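Local coordinates for beta-carbonic anhydrase (Methanothermobacter thermautotrophicus, PDB 1G5C), which catalyses the reversible hydration of carbon dioxide to bicarbonate, as expected of a zinc-dependent beta-class carbonic anhydrase, at residues Ser19-Met33 and Ile47-Asn60. Sequence-based numbering, arbitrary orientation.
With ZN (zinc ion), chain G.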
loop_
_atom_site.group_PDB
_atom_site.type_symbol
_atom_site.label_atom_id
_atom_site.label_comp_id
_atom_site.label_asym_id
_atom_site.label_seq_id
_atom_site.Cartn_x
_atom_site.Cartn_y
_atom_site.Cartn_z
ATOM N N SER A 19 8.369 -10.561 -11.104
ATOM C CA SER A 19 9.466 -9.635 -11.406
ATOM C C SER A 19 10.792 -10.332 -11.665
ATOM O O SER A 19 11.709 -9.735 -12.240
ATOM C CB SER A 19 9.658 -8.640 -10.261
ATOM O OG SER A 19 8.583 -7.728 -10.242
ATOM N N ASP A 20 10.896 -11.584 -11.232
ATOM C CA ASP A 20 12.117 -12.354 -11.423
ATOM C C ASP A 20 12.122 -13.136 -12.737
ATOM O O ASP A 20 13.081 -13.857 -13.039
ATOM C CB ASP A 20 12.312 -13.307 -10.239
ATOM C CG ASP A 20 12.477 -12.565 -8.925
ATOM O OD1 ASP A 20 13.374 -11.697 -8.858
ATOM O OD2 ASP A 20 11.717 -12.836 -7.970
ATOM N N LEU A 21 11.050 -13.007 -13.513
ATOM C CA LEU A 21 10.958 -13.696 -14.795
ATOM C C LEU A 21 11.061 -12.653 -15.899
ATOM O O LEU A 21 10.782 -11.497 -15.682
ATOM C CB LEU A 21 9.632 -14.449 -14.896
ATOM C CG LEU A 21 9.424 -15.560 -13.858
ATOM C CD1 LEU A 21 8.094 -16.242 -14.123
ATOM C CD2 LEU A 21 10.573 -16.582 -13.926
ATOM N N LYS A 22 11.454 -13.068 -17.088
ATOM C CA LYS A 22 11.606 -12.136 -18.190
ATOM C C LYS A 22 10.339 -11.926 -19.025
ATOM O O LYS A 22 10.098 -10.824 -19.509
ATOM C CB LYS A 22 12.760 -12.618 -19.085
ATOM C CG LYS A 22 12.967 -11.851 -20.370
ATOM C CD LYS A 22 14.413 -11.996 -20.858
ATOM C CE LYS A 22 14.694 -11.046 -22.018
ATOM N NZ LYS A 22 16.032 -10.387 -21.901
ATOM N N HIS A 23 9.507 -12.954 -19.163
ATOM C CA HIS A 23 8.331 -12.834 -20.016
ATOM C C HIS A 23 6.975 -12.656 -19.350
ATOM O O HIS A 23 5.958 -12.802 -20.012
ATOM C CB HIS A 23 8.270 -14.048 -20.951
ATOM C CG HIS A 23 9.577 -14.314 -21.660
ATOM N ND1 HIS A 23 10.094 -13.454 -22.582
ATOM C CD2 HIS A 23 10.462 -15.328 -21.512
ATOM C CE1 HIS A 23 11.276 -13.919 -22.995
ATOM N NE2 HIS A 23 11.515 -15.041 -22.366
ATOM N N SER A 24 6.940 -12.348 -18.060
ATOM C CA SER A 24 5.662 -12.159 -17.392
ATOM C C SER A 24 5.381 -10.677 -17.223
ATOM O O SER A 24 6.268 -9.842 -17.386
ATOM C CB SER A 24 5.659 -12.840 -16.007
ATOM O OG SER A 24 5.720 -14.258 -16.096
ATOM N N PRO A 25 4.120 -10.327 -16.960
ATOM C CA PRO A 25 3.710 -8.928 -16.749
ATOM C C PRO A 25 4.332 -8.409 -15.451
ATOM O O PRO A 25 4.363 -9.141 -14.462
ATOM C CB PRO A 25 2.206 -9.034 -16.583
ATOM C CG PRO A 25 1.833 -10.145 -17.481
ATOM C CD PRO A 25 3.019 -11.100 -17.567
ATOM N N LYS A 26 4.833 -7.177 -15.443
ATOM C CA LYS A 26 5.389 -6.618 -14.209
ATOM C C LYS A 26 4.411 -5.495 -13.911
ATOM O O LYS A 26 4.556 -4.368 -14.390
ATOM C CB LYS A 26 6.803 -6.085 -14.428
ATOM C CG LYS A 26 7.710 -6.991 -15.233
ATOM C CD LYS A 26 8.192 -8.180 -14.455
ATOM C CE LYS A 26 9.478 -8.739 -15.089
ATOM N NZ LYS A 26 9.286 -9.322 -16.460
ATOM N N LEU A 27 3.415 -5.854 -13.113
ATOM C CA LEU A 27 2.270 -5.021 -12.742
ATOM C C LEU A 27 2.234 -4.348 -11.365
ATOM O O LEU A 27 2.638 -4.929 -10.347
ATOM C CB LEU A 27 1.018 -5.899 -12.810
ATOM C CG LEU A 27 -0.104 -5.831 -13.830
ATOM C CD1 LEU A 27 -0.641 -7.235 -14.110
ATOM C CD2 LEU A 27 -1.207 -4.958 -13.277
ATOM N N CYS A 28 1.700 -3.133 -11.333
ATOM C CA CYS A 28 1.502 -2.435 -10.065
ATOM C C CYS A 28 0.076 -1.920 -10.119
ATOM O O CYS A 28 -0.307 -1.227 -11.075
ATOM C CB CYS A 28 2.444 -1.252 -9.883
ATOM S SG CYS A 28 2.035 -0.349 -8.345
ATOM N N ILE A 29 -0.715 -2.271 -9.109
ATOM C CA ILE A 29 -2.107 -1.844 -9.031
ATOM C C ILE A 29 -2.228 -0.792 -7.924
ATOM O O ILE A 29 -1.698 -0.965 -6.812
ATOM C CB ILE A 29 -3.064 -3.025 -8.653
ATOM C CG1 ILE A 29 -2.885 -4.224 -9.593
ATOM C CG2 ILE A 29 -4.505 -2.544 -8.674
ATOM C CD1 ILE A 29 -3.412 -4.010 -11.000
ATOM N N ILE A 30 -2.917 0.301 -8.225
ATOM C CA ILE A 30 -3.154 1.344 -7.236
ATOM C C ILE A 30 -4.678 1.389 -7.041
ATOM O O ILE A 30 -5.430 1.595 -8.002
ATOM C CB ILE A 30 -2.642 2.722 -7.727
ATOM C CG1 ILE A 30 -1.114 2.691 -7.841
ATOM C CG2 ILE A 30 -3.054 3.814 -6.748
ATOM C CD1 ILE A 30 -0.498 3.886 -8.558
ATOM N N THR A 31 -5.137 1.172 -5.812
ATOM C CA THR A 31 -6.567 1.196 -5.560
ATOM C C THR A 31 -6.921 1.704 -4.160
ATOM O O THR A 31 -6.066 2.270 -3.453
ATOM C CB THR A 31 -7.198 -0.206 -5.848
ATOM O OG1 THR A 31 -8.636 -0.095 -5.857
ATOM C CG2 THR A 31 -6.731 -1.254 -4.800
ATOM N N CYS A 32 -8.175 1.525 -3.760
ATOM C CA CYS A 32 -8.641 2.039 -2.478
ATOM C C CYS A 32 -8.580 1.015 -1.347
ATOM O O CYS A 32 -8.488 -0.190 -1.592
ATOM C CB CYS A 32 -10.081 2.579 -2.634
ATOM S SG CYS A 32 -10.760 3.401 -1.155
ATOM N N MET A 33 -8.683 1.504 -0.107
ATOM C CA MET A 33 -8.623 0.644 1.081
ATOM C C MET A 33 -9.976 -0.002 1.419
ATOM O O MET A 33 -10.080 -0.812 2.367
ATOM C CB MET A 33 -8.118 1.459 2.286
ATOM C CG MET A 33 -9.105 2.514 2.750
ATOM S SD MET A 33 -8.454 3.623 4.002
ATOM C CE MET A 33 -8.677 2.704 5.417
ATOM N N ILE A 47 -6.104 -11.868 -10.983
ATOM C CA ILE A 47 -4.826 -11.826 -10.299
ATOM C C ILE A 47 -4.721 -12.761 -9.091
ATOM O O ILE A 47 -5.718 -13.080 -8.450
ATOM C CB ILE A 47 -4.536 -10.372 -9.895
ATOM C CG1 ILE A 47 -4.186 -9.583 -11.164
ATOM C CG2 ILE A 47 -3.434 -10.304 -8.850
ATOM C CD1 ILE A 47 -3.879 -8.117 -10.939
ATOM N N GLY A 48 -3.510 -13.238 -8.831
ATOM C CA GLY A 48 -3.284 -14.115 -7.699
ATOM C C GLY A 48 -1.973 -13.761 -7.021
ATOM O O GLY A 48 -1.336 -12.752 -7.344
ATOM N N ARG A 49 -1.556 -14.610 -6.093
ATOM C CA ARG A 49 -0.339 -14.384 -5.347
ATOM C C ARG A 49 0.875 -14.277 -6.261
ATOM O O ARG A 49 1.090 -15.123 -7.119
ATOM C CB ARG A 49 -0.150 -15.515 -4.331
ATOM C CG ARG A 49 1.080 -15.373 -3.469
ATOM C CD ARG A 49 1.027 -16.336 -2.270
ATOM N NE ARG A 49 2.185 -16.157 -1.402
ATOM C CZ ARG A 49 3.352 -16.767 -1.573
ATOM N NH1 ARG A 49 3.518 -17.612 -2.583
ATOM N NH2 ARG A 49 4.356 -16.531 -0.733
ATOM N N GLY A 50 1.657 -13.221 -6.062
ATOM C CA GLY A 50 2.848 -12.992 -6.856
ATOM C C GLY A 50 2.596 -12.279 -8.181
ATOM O O GLY A 50 3.560 -11.914 -8.865
ATOM N N ASP A 51 1.325 -12.053 -8.530
ATOM C CA ASP A 51 0.963 -11.419 -9.811
ATOM C C ASP A 51 1.055 -9.895 -9.928
ATOM O O ASP A 51 1.103 -9.367 -11.039
ATOM C CB ASP A 51 -0.456 -11.824 -10.241
ATOM C CG ASP A 51 -0.558 -13.287 -10.664
ATOM O OD1 ASP A 51 0.474 -13.915 -10.992
ATOM O OD2 ASP A 51 -1.685 -13.812 -10.684
ATOM N N ALA A 52 1.055 -9.184 -8.810
ATOM C CA ALA A 52 1.142 -7.727 -8.878
ATOM C C ALA A 52 1.516 -7.111 -7.547
ATOM O O ALA A 52 1.267 -7.700 -6.499
ATOM C CB ALA A 52 -0.210 -7.149 -9.335
ATOM N N LYS A 53 2.118 -5.925 -7.601
ATOM C CA LYS A 53 2.480 -5.171 -6.408
ATOM C C LYS A 53 1.221 -4.341 -6.182
ATOM O O LYS A 53 0.646 -3.815 -7.149
ATOM C CB LYS A 53 3.680 -4.258 -6.685
ATOM C CG LYS A 53 5.038 -4.960 -6.667
ATOM C CD LYS A 53 5.149 -5.999 -7.770
ATOM C CE LYS A 53 6.536 -6.605 -7.818
ATOM N NZ LYS A 53 6.596 -7.788 -8.700
ATOM N N VAL A 54 0.784 -4.206 -4.932
ATOM C CA VAL A 54 -0.468 -3.488 -4.686
ATOM C C VAL A 54 -0.358 -2.330 -3.696
ATOM O O VAL A 54 0.078 -2.506 -2.559
ATOM C CB VAL A 54 -1.574 -4.483 -4.190
ATOM C CG1 VAL A 54 -2.930 -3.773 -4.049
ATOM C CG2 VAL A 54 -1.711 -5.637 -5.169
ATOM N N ILE A 55 -0.760 -1.142 -4.145
ATOM C CA ILE A 55 -0.744 0.054 -3.305
ATOM C C ILE A 55 -2.192 0.418 -2.994
ATOM O O ILE A 55 -3.049 0.383 -3.883
ATOM C CB ILE A 55 -0.066 1.220 -4.044
ATOM C CG1 ILE A 55 1.382 0.838 -4.367
ATOM C CG2 ILE A 55 -0.118 2.501 -3.191
ATOM C CD1 ILE A 55 2.094 1.790 -5.356
ATOM N N LYS A 56 -2.480 0.765 -1.742
ATOM C CA LYS A 56 -3.844 1.122 -1.351
ATOM C C LYS A 56 -3.872 2.232 -0.309
ATOM O O LYS A 56 -3.103 2.215 0.654
ATOM C CB LYS A 56 -4.594 -0.090 -0.745
ATOM C CG LYS A 56 -4.873 -1.259 -1.692
ATOM C CD LYS A 56 -5.671 -2.375 -0.964
ATOM C CE LYS A 56 -6.081 -3.508 -1.893
ATOM N NZ LYS A 56 -7.095 -4.412 -1.220
ATOM N N ASN A 57 -4.756 3.204 -0.511
ATOM C CA ASN A 57 -4.917 4.284 0.451
ATOM C C ASN A 57 -6.382 4.709 0.367
ATOM O O ASN A 57 -7.161 4.091 -0.362
ATOM C CB ASN A 57 -3.963 5.453 0.152
ATOM C CG ASN A 57 -4.279 6.175 -1.173
ATOM O OD1 ASN A 57 -5.307 5.942 -1.818
ATOM N ND2 ASN A 57 -3.387 7.071 -1.565
ATOM N N ALA A 58 -6.777 5.740 1.110
ATOM C CA ALA A 58 -8.177 6.147 1.087
ATOM C C ALA A 58 -8.558 6.871 -0.210
ATOM O O ALA A 58 -8.104 7.990 -0.453
ATOM C CB ALA A 58 -8.484 7.042 2.303
ATOM N N GLY A 59 -9.379 6.225 -1.039
ATOM C CA GLY A 59 -9.821 6.839 -2.287
ATOM C C GLY A 59 -8.903 6.694 -3.481
ATOM O O GLY A 59 -9.147 7.322 -4.514
ATOM N N ASN A 60 -7.872 5.850 -3.365
ATOM C CA ASN A 60 -6.889 5.652 -4.432
ATOM C C ASN A 60 -6.471 6.970 -5.068
ATOM O O ASN A 60 -6.511 7.158 -6.292
ATOM C CB ASN A 60 -7.382 4.659 -5.503
ATOM C CG ASN A 60 -8.747 5.017 -6.072
ATOM O OD1 ASN A 60 -9.774 4.640 -5.524
ATOM N ND2 ASN A 60 -8.757 5.734 -7.177
HETATM ZN ZN ZN G . -13.001 3.843 -1.924
HETATM O O HOH W 1 3.568 -8.420 -12.107
HETATM O O HOH W 2 -9.156 -2.707 -0.406
HETATM O O HOH W 3 -14.346 3.446 -0.458
#
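Leu27 O accepts a hydrogen bond from Lys53 N, the first of a parallel set joining strands 27-32 and 53-57, whose axes approach to 4.7 Å. Ile29 uses both its N and its O, pairing with Lys53 O and Ile55 N, and Thr31 N continues to Ile55 O; the bonds that Asn57 N gives to Thr31 O and Met33 N to Asn57 O are weak. Before the strands pair, a water links Pro25 O, Leu27 N and Asp51 O.

Beyond the last pair, Gly59 N donates to Cys32 SG (3.1 Å), the thiolate that binds zinc together with His87, Cys90 and a water. With SG anti to the backbone N (chi1 -175°), Cys32 serves metal and amide at once, and the N-H probably helps stabilise the sulfur's negative charge.

Lys53, bent at chi2 (64°), donates through NZ to Ser19 OG and enters a salt bridge with Asp17; a methionine here would probably leave that carboxylate without its countercharge and Ser19 without this donor.

Among apolar contacts, Ile55 CD1 touches Cys28 SG (3.7 Å), Ile29 and Ile47 meet tip to tip through CD1, and Thr31 CG2 packs alongside Lys56 CG (3.6 Å).

The pair belongs to a right-handed beta-alpha-beta unit: helix 40-45 covers Ile29 and Thr31, helix 64-77 packs on Ile30 and Ile55, strand 81-87 flanks strand 27-32, and the second subunit bonds to the backbone of Val54 and Lys56.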